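PDB 2RIL: antibiotic biosynthesis monooxygenase from Shewanella loihica, which probably acts as a monooxygenase of the antibiotic biosynthesis monooxygenase family. Local coordinates for residues 2-14 with 53-65. Residues are numbered along the deposited sequence; the frame is centred on the assembly and turned at random. Where two conformers were deposited one is given.
Sequences MSAPVTLINPFKV and TYQLINVAIWQSE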
HETATM    1  N   MSE A   2     -23.255  -0.867   7.154  1.00 16.17           N
HETATM    2  CA  MSE A   2     -22.777  -0.192   8.335  1.00 14.08           C
HETATM    3  C   MSE A   2     -21.381   0.305   8.051  1.00 13.20           C
HETATM    4  O   MSE A   2     -20.583  -0.388   7.383  1.00 14.34           O
HETATM    5  CB  MSE A   2     -22.749  -1.121   9.561  1.00 13.99           C
HETATM    6  CG  MSE A   2     -24.087  -1.546  10.054  1.00 15.49           C
HETATM    7 SE   MSE A   2     -23.860  -2.685  11.599  0.75 14.75          SE
HETATM    8  CE  MSE A   2     -22.899  -4.174  10.832  1.00 13.23           C
ATOM      9  N   SER A   3     -21.042   1.439   8.630  1.00 11.72           N
ATOM     10  CA  SER A   3     -19.699   1.945   8.587  1.00 11.39           C
ATOM     11  C   SER A   3     -18.740   1.008   9.303  1.00 11.43           C
ATOM     12  O   SER A   3     -19.127   0.279  10.203  1.00 11.79           O
ATOM     13  CB  SER A   3     -19.634   3.295   9.267  1.00 11.57           C
ATOM     14  OG  SER A   3     -20.347   4.273   8.507  1.00 11.88           O
ATOM     15  N   ALA A   4     -17.476   1.064   8.899  1.00 10.78           N
ATOM     16  CA  ALA A   4     -16.384   0.338   9.519  1.00 10.51           C
ATOM     17  C   ALA A   4     -15.095   1.028   9.099  1.00 10.40           C
ATOM     18  O   ALA A   4     -15.094   1.706   8.084  1.00 10.41           O
ATOM     19  CB  ALA A   4     -16.378  -1.122   9.063  1.00 11.49           C
ATOM     20  N   PRO A   5     -14.025   0.886   9.888  1.00 11.09           N
ATOM     21  CA  PRO A   5     -12.736   1.475   9.529  1.00  9.64           C
ATOM     22  C   PRO A   5     -12.312   1.052   8.140  1.00  9.06           C
ATOM     23  O   PRO A   5     -12.594  -0.080   7.691  1.00 11.36           O
ATOM     24  CB  PRO A   5     -11.785   0.950  10.615  1.00 11.07           C
ATOM     25  CG  PRO A   5     -12.677   0.751  11.801  1.00 11.46           C
ATOM     26  CD  PRO A   5     -13.942   0.203  11.192  1.00 12.04           C
ATOM     27  N   VAL A   6     -11.705   1.995   7.429  0.50  8.54           N
ATOM     28  CA  VAL A   6     -11.211   1.774   6.070  0.50  8.44           C
ATOM     29  C   VAL A   6      -9.767   2.225   5.978  0.50  7.51           C
ATOM     30  O   VAL A   6      -9.279   3.009   6.806  0.50  6.87           O
ATOM     31  CB  VAL A   6     -12.029   2.520   4.960  0.50  9.39           C
ATOM     32  CG1 VAL A   6     -13.465   1.998   4.903  0.50  9.90           C
ATOM     33  CG2 VAL A   6     -12.026   4.037   5.156  0.50  9.93           C
ATOM     34  N   THR A   7      -9.088   1.741   4.947  1.00  6.75           N
ATOM     35  CA  THR A   7      -7.711   2.097   4.690  1.00  6.93           C
ATOM     36  C   THR A   7      -7.627   2.813   3.372  1.00  6.89           C
ATOM     37  O   THR A   7      -8.077   2.285   2.358  1.00  8.12           O
ATOM     38  CB  THR A   7      -6.830   0.857   4.639  1.00  7.32           C
ATOM     39  OG1 THR A   7      -6.942   0.171   5.896  1.00  9.87           O
ATOM     40  CG2 THR A   7      -5.364   1.225   4.375  1.00  8.19           C
ATOM     41  N   LEU A   8      -7.038   4.010   3.356  1.00  6.47           N
ATOM     42  CA  LEU A   8      -6.688   4.671   2.105  1.00  7.22           C
ATOM     43  C   LEU A   8      -5.306   4.155   1.732  1.00  6.81           C
ATOM     44  O   LEU A   8      -4.402   4.241   2.543  1.00  8.39           O
ATOM     45  CB  LEU A   8      -6.637   6.189   2.327  1.00  8.69           C
ATOM     46  CG  LEU A   8      -5.965   7.035   1.238  1.00 10.64           C
ATOM     47  CD1 LEU A   8      -6.812   7.079  -0.012  1.00 13.26           C
ATOM     48  CD2 LEU A   8      -5.567   8.413   1.691  1.00 13.53           C
ATOM     49  N   ILE A   9      -5.135   3.670   0.492  1.00  6.76           N
ATOM     50  CA  ILE A   9      -3.801   3.424  -0.031  1.00  5.86           C
ATOM     51  C   ILE A   9      -3.653   4.330  -1.244  1.00  6.86           C
ATOM     52  O   ILE A   9      -4.508   4.323  -2.145  1.00  8.12           O
ATOM     53  CB  ILE A   9      -3.539   1.956  -0.374  1.00  5.77           C
ATOM     54  CG1 ILE A   9      -3.793   1.057   0.840  1.00  6.11           C
ATOM     55  CG2 ILE A   9      -2.115   1.824  -0.857  1.00  6.94           C
ATOM     56  CD1 ILE A   9      -3.683  -0.460   0.567  1.00  7.43           C
ATOM     57  N   ASN A  10      -2.606   5.149  -1.213  1.00  7.03           N
ATOM     58  CA  ASN A  10      -2.349   6.124  -2.257  1.00  6.62           C
ATOM     59  C   ASN A  10      -0.917   6.022  -2.746  1.00  6.43           C
ATOM     60  O   ASN A  10       0.005   6.520  -2.103  1.00  6.57           O
ATOM     61  CB  ASN A  10      -2.628   7.541  -1.740  1.00  6.69           C
ATOM     62  CG  ASN A  10      -2.789   8.541  -2.832  1.00  7.17           C
ATOM     63  OD1 ASN A  10      -2.621   8.180  -3.999  1.00  9.28           O
ATOM     64  ND2 ASN A  10      -3.088   9.812  -2.484  1.00  8.47           N
ATOM     65  N   PRO A  11      -0.710   5.293  -3.855  1.00  6.58           N
ATOM     66  CA  PRO A  11       0.620   5.184  -4.443  1.00  7.36           C
ATOM     67  C   PRO A  11       0.915   6.391  -5.307  1.00  8.56           C
ATOM     68  O   PRO A  11       0.066   6.780  -6.116  1.00  9.79           O
ATOM     69  CB  PRO A  11       0.521   3.922  -5.310  1.00  7.05           C
ATOM     70  CG  PRO A  11      -0.881   3.875  -5.734  1.00  8.96           C
ATOM     71  CD  PRO A  11      -1.702   4.544  -4.631  1.00  8.69           C
ATOM     72  N   PHE A  12       2.099   6.972  -5.118  1.00  8.62           N
ATOM     73  CA  PHE A  12       2.520   8.159  -5.860  1.00  8.66           C
ATOM     74  C   PHE A  12       3.655   7.896  -6.858  1.00  9.44           C
ATOM     75  O   PHE A  12       4.657   7.313  -6.511  1.00  9.41           O
ATOM     76  CB  PHE A  12       3.038   9.216  -4.889  1.00  7.74           C
ATOM     77  CG  PHE A  12       1.979   9.793  -3.975  1.00  8.99           C
ATOM     78  CD1 PHE A  12       1.172  10.790  -4.392  1.00 12.87           C
ATOM     79  CD2 PHE A  12       1.818   9.338  -2.682  1.00  9.88           C
ATOM     80  CE1 PHE A  12       0.206  11.331  -3.571  1.00 13.20           C
ATOM     81  CE2 PHE A  12       0.861   9.871  -1.871  1.00 10.28           C
ATOM     82  CZ  PHE A  12       0.044  10.868  -2.323  1.00 11.65           C
ATOM     83  N   LYS A  13       3.507   8.423  -8.070  1.00 11.00           N
ATOM     84  CA  LYS A  13       4.608   8.486  -9.021  1.00 12.20           C
ATOM     85  C   LYS A  13       5.315   9.802  -8.777  1.00 11.34           C
ATOM     86  O   LYS A  13       4.730  10.860  -8.970  1.00 13.73           O
ATOM     87  CB  LYS A  13       4.116   8.382 -10.450  1.00 13.01           C
ATOM     88  CG  LYS A  13       3.477   7.040 -10.720  1.00 14.51           C
ATOM     89  CD  LYS A  13       3.135   6.845 -12.197  1.00 16.00           C
ATOM     90  CE  LYS A  13       2.509   5.522 -12.424  1.00 18.90           C
ATOM     91  NZ  LYS A  13       2.364   5.208 -13.895  1.00 20.28           N
ATOM     92  N   VAL A  14       6.553   9.696  -8.303  1.00 11.04           N
ATOM     93  CA  VAL A  14       7.386  10.845  -7.935  1.00 13.00           C
ATOM     94  C   VAL A  14       8.366  11.148  -9.067  1.00 15.23           C
ATOM     95  O   VAL A  14       9.079  10.258  -9.526  1.00 15.37           O
ATOM     96  CB  VAL A  14       8.170  10.520  -6.647  1.00 12.97           C
ATOM     97  CG1 VAL A  14       9.104  11.711  -6.250  1.00 14.26           C
ATOM     98  CG2 VAL A  14       7.197  10.178  -5.519  1.00 11.98           C
ATOM     99  N   THR A  53       8.348   1.968  -9.162  1.00  9.74           N
ATOM    100  CA  THR A  53       7.273   2.708  -9.801  1.00 10.24           C
ATOM    101  C   THR A  53       6.731   3.790  -8.859  1.00  9.03           C
ATOM    102  O   THR A  53       6.509   4.929  -9.267  1.00 10.26           O
ATOM    103  CB  THR A  53       6.129   1.791 -10.195  1.00 10.66           C
ATOM    104  OG1 THR A  53       6.637   0.763 -11.057  1.00 11.88           O
ATOM    105  CG2 THR A  53       5.014   2.565 -10.886  1.00 10.40           C
ATOM    106  N   TYR A  54       6.496   3.397  -7.602  1.00  9.49           N
ATOM    107  CA  TYR A  54       5.905   4.293  -6.625  1.00  7.92           C
ATOM    108  C   TYR A  54       6.936   4.546  -5.520  1.00  8.01           C
ATOM    109  O   TYR A  54       7.083   3.721  -4.606  1.00  8.67           O
ATOM    110  CB  TYR A  54       4.631   3.636  -6.071  1.00  9.16           C
ATOM    111  CG  TYR A  54       3.592   3.403  -7.127  1.00  9.05           C
ATOM    112  CD1 TYR A  54       3.029   4.456  -7.808  1.00  8.67           C
ATOM    113  CD2 TYR A  54       3.154   2.106  -7.438  1.00  9.28           C
ATOM    114  CE1 TYR A  54       2.042   4.253  -8.773  1.00  8.39           C
ATOM    115  CE2 TYR A  54       2.169   1.905  -8.371  1.00  9.02           C
ATOM    116  CZ  TYR A  54       1.639   2.971  -9.064  1.00  8.69           C
ATOM    117  OH  TYR A  54       0.666   2.747 -10.023  1.00 10.68           O
ATOM    118  N   GLN A  55       7.668   5.660  -5.588  0.50  8.08           N
ATOM    119  CA  GLN A  55       8.678   5.927  -4.571  0.50  8.64           C
ATOM    120  C   GLN A  55       8.037   6.307  -3.226  0.50  8.05           C
ATOM    121  O   GLN A  55       8.701   6.208  -2.204  0.50  8.34           O
ATOM    122  CB  GLN A  55       9.662   7.021  -4.985  0.50  9.23           C
ATOM    123  CG  GLN A  55      10.718   6.636  -6.003  0.50  9.64           C
ATOM    124  CD  GLN A  55      11.761   7.721  -6.111  0.50 10.38           C
ATOM    125  OE1 GLN A  55      12.561   7.910  -5.200  0.50 12.96           O
ATOM    126  NE2 GLN A  55      11.761   8.432  -7.232  0.50 13.43           N
ATOM    127  N   LEU A  56       6.769   6.742  -3.249  1.00  7.76           N
ATOM    128  CA  LEU A  56       5.970   6.991  -2.046  1.00  7.52           C
ATOM    129  C   LEU A  56       4.651   6.283  -2.158  1.00  7.68           C
ATOM    130  O   LEU A  56       4.028   6.315  -3.202  1.00  7.43           O
ATOM    131  CB  LEU A  56       5.678   8.471  -1.811  1.00  8.66           C
ATOM    132  CG  LEU A  56       6.899   9.350  -1.550  1.00  8.10           C
ATOM    133  CD1 LEU A  56       6.478  10.846  -1.638  1.00  9.81           C
ATOM    134  CD2 LEU A  56       7.564   9.022  -0.213  1.00  8.19           C
ATOM    135  N   ILE A  57       4.232   5.629  -1.070  1.00  6.58           N
ATOM    136  CA  ILE A  57       2.884   5.085  -0.950  1.00  6.26           C
ATOM    137  C   ILE A  57       2.367   5.391   0.424  1.00  6.62           C
ATOM    138  O   ILE A  57       2.993   4.997   1.420  1.00  7.24           O
ATOM    139  CB  ILE A  57       2.789   3.538  -1.161  1.00  6.40           C
ATOM    140  CG1 ILE A  57       3.360   3.134  -2.528  1.00  5.69           C
ATOM    141  CG2 ILE A  57       1.345   3.081  -0.993  1.00  6.50           C
ATOM    142  CD1 ILE A  57       3.223   1.654  -2.879  1.00  7.66           C
ATOM    143  N   ASN A  58       1.284   6.164   0.514  1.00  5.98           N
ATOM    144  CA  ASN A  58       0.685   6.432   1.813  1.00  5.47           C
ATOM    145  C   ASN A  58      -0.368   5.393   2.134  1.00  5.55           C
ATOM    146  O   ASN A  58      -1.151   4.972   1.266  1.00  6.88           O
ATOM    147  CB  ASN A  58       0.058   7.816   1.872  1.00  6.09           C
ATOM    148  CG  ASN A  58      -0.364   8.184   3.279  1.00  6.32           C
ATOM    149  OD1 ASN A  58       0.378   7.888   4.239  1.00  7.89           O
ATOM    150  ND2 ASN A  58      -1.523   8.825   3.427  1.00  8.32           N
ATOM    151  N   VAL A  59      -0.422   4.986   3.409  1.00  5.85           N
ATOM    152  CA  VAL A  59      -1.417   4.060   3.917  1.00  6.49           C
ATOM    153  C   VAL A  59      -2.023   4.696   5.161  1.00  6.87           C
ATOM    154  O   VAL A  59      -1.347   4.800   6.167  1.00  8.10           O
ATOM    155  CB  VAL A  59      -0.820   2.692   4.229  1.00  6.72           C
ATOM    156  CG1 VAL A  59      -1.972   1.705   4.643  1.00  7.83           C
ATOM    157  CG2 VAL A  59      -0.057   2.068   3.038  1.00  8.39           C
ATOM    158  N   ALA A  60      -3.278   5.141   5.064  1.00  7.93           N
ATOM    159  CA  ALA A  60      -3.950   5.869   6.159  1.00  7.75           C
ATOM    160  C   ALA A  60      -5.188   5.123   6.602  1.00  7.27           C
ATOM    161  O   ALA A  60      -5.831   4.462   5.792  1.00  8.55           O
ATOM    162  CB  ALA A  60      -4.369   7.243   5.693  1.00  8.28           C
ATOM    163  N   ILE A  61      -5.529   5.256   7.872  0.50  7.46           N
ATOM    164  CA  ILE A  61      -6.687   4.606   8.436  0.50  7.24           C
ATOM    165  C   ILE A  61      -7.702   5.679   8.831  0.50  7.34           C
ATOM    166  O   ILE A  61      -7.354   6.695   9.471  0.50  7.45           O
ATOM    167  CB  ILE A  61      -6.358   3.775   9.671  0.50  7.96           C
ATOM    168  CG1 ILE A  61      -5.077   2.978   9.447  0.50  8.47           C
ATOM    169  CG2 ILE A  61      -7.564   2.862  10.012  0.50  8.82           C
ATOM    170  CD1 ILE A  61      -5.278   1.841   8.554  0.50 10.30           C
ATOM    171  N   TRP A  62      -8.938   5.457   8.413  1.00  6.90           N
ATOM    172  CA  TRP A  62     -10.059   6.341   8.693  1.00  7.13           C
ATOM    173  C   TRP A  62     -11.158   5.551   9.418  1.00  7.09           C
ATOM    174  O   TRP A  62     -11.356   4.368   9.163  1.00  7.80           O
ATOM    175  CB  TRP A  62     -10.610   6.927   7.391  1.00  8.71           C
ATOM    176  CG  TRP A  62      -9.722   7.942   6.795  1.00  8.43           C
ATOM    177  CD1 TRP A  62      -8.586   7.734   6.044  1.00  8.41           C
ATOM    178  CD2 TRP A  62      -9.816   9.348   6.990  1.00  7.81           C
ATOM    179  NE1 TRP A  62      -8.000   8.911   5.739  1.00  9.79           N
ATOM    180  CE2 TRP A  62      -8.753   9.932   6.280  1.00  8.73           C
ATOM    181  CE3 TRP A  62     -10.746  10.177   7.640  1.00  8.72           C
ATOM    182  CZ2 TRP A  62      -8.583  11.297   6.218  1.00 10.05           C
ATOM    183  CZ3 TRP A  62     -10.560  11.521   7.572  1.00  9.91           C
ATOM    184  CH2 TRP A  62      -9.495  12.067   6.869  1.00  9.23           C
ATOM    185  N   GLN A  63     -11.919   6.241  10.250  1.00  8.42           N
ATOM    186  CA  GLN A  63     -12.973   5.571  11.000  1.00  9.37           C
ATOM    187  C   GLN A  63     -14.106   5.008  10.132  1.00  9.12           C
ATOM    188  O   GLN A  63     -14.758   4.027  10.491  1.00  9.72           O
ATOM    189  CB  GLN A  63     -13.556   6.574  11.978  1.00 11.15           C
ATOM    190  CG  GLN A  63     -14.545   5.952  12.947  1.00 12.58           C
ATOM    191  CD  GLN A  63     -13.810   5.106  14.014  1.00 17.76           C
ATOM    192  OE1 GLN A  63     -12.924   5.629  14.736  1.00 21.91           O
ATOM    193  NE2 GLN A  63     -14.135   3.803  14.095  1.00 20.71           N
ATOM    194  N   SER A  64     -14.357   5.639   8.977  1.00  8.66           N
ATOM    195  CA  SER A  64     -15.391   5.206   8.050  1.00  8.39           C
ATOM    196  C   SER A  64     -15.160   5.762   6.695  1.00  8.53           C
ATOM    197  O   SER A  64     -14.450   6.773   6.540  1.00  8.49           O
ATOM    198  CB  SER A  64     -16.769   5.705   8.539  1.00  8.40           C
ATOM    199  OG  SER A  64     -16.862   7.107   8.529  1.00  9.74           O
ATOM    200  N   GLU A  65     -15.811   5.133   5.718  1.00  9.12           N
ATOM    201  CA  GLU A  65     -15.840   5.660   4.358  1.00 10.49           C
ATOM    202  C   GLU A  65     -16.417   7.082   4.361  1.00 10.03           C
ATOM    203  O   GLU A  65     -15.875   7.973   3.681  1.00  9.42           O
ATOM    204  CB  GLU A  65     -16.718   4.793   3.439  1.00 11.77           C
ATOM    205  CG  GLU A  65     -16.131   3.502   3.004  1.00 14.25           C
ATOM    206  CD  GLU A  65     -17.070   2.707   2.110  1.00 16.72           C
ATOM    207  OE1 GLU A  65     -17.497   3.246   1.089  1.00 21.22           O
ATOM    208  OE2 GLU A  65     -17.366   1.556   2.438  1.00 26.08           O
TER
HETATM  209  O   HOH W   1     -17.584   2.882   6.184  1.00 15.08           O
HETATM  210  O   HOH W   2       7.822   7.089  -8.131  1.00 11.21           O
HETATM  211  O   HOH W   3      10.144   8.003  -9.446  1.00 34.18           O
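Val-6 pairs with Trp-62 through two backbone hydrogen bonds, Val-6 N to Trp-62 O and, nearly straight at 175°, Trp-62 N to Val-6 O at 2.9 Å. In the conformer given its two methyls divide the work: with CG1 anti to the carbonyl carbon (chi1 -64°), CG1 meets Glu-65 CG at 3.6 Å, the two side chains crossing at about a right angle, while CG2 reaches Trp-62 CB and the backbone of Ser-64. Leu-8 follows on the same face, its CB 4.2 Å from Ala-60 CB and its side chain also touching Leu-93 and Pro-91. Leu-8 N bonds Ala-60 O at 2.8 Å, the most bent bond of the set (147°), and Ala-60 N returns one to Leu-8 O. Strands 6-12 and 56-62 thus run antiparallel as the central pair of a four-stranded sheet ordered 39-47, 56-62, 6-12, 92-98, the ferredoxin-like arrangement of the dimeric alpha+beta barrel superfamily; helix 19-33 packs on the face bearing Leu-56, Asn-58 and Trp-62. The other face carries Thr-7, Ile-9 and Pro-11 and turns to the second subunit, where Ile-9 packs on Ile-57 of that chain. Thr-7 CG2 presses on Val-59 CG1 at 3.4 Å, tighter than usual van der Waals contact. At the far end the Tyr-54 ring is sandwiched: Pro-11 CB sits over the centre of one face, 3.6 Å from the centroid in a CH-pi contact, and Thr-53 CG2 covers the opposite face. Tyr-54 OH hydrogen-bonds Tyr-54 OH of the second subunit.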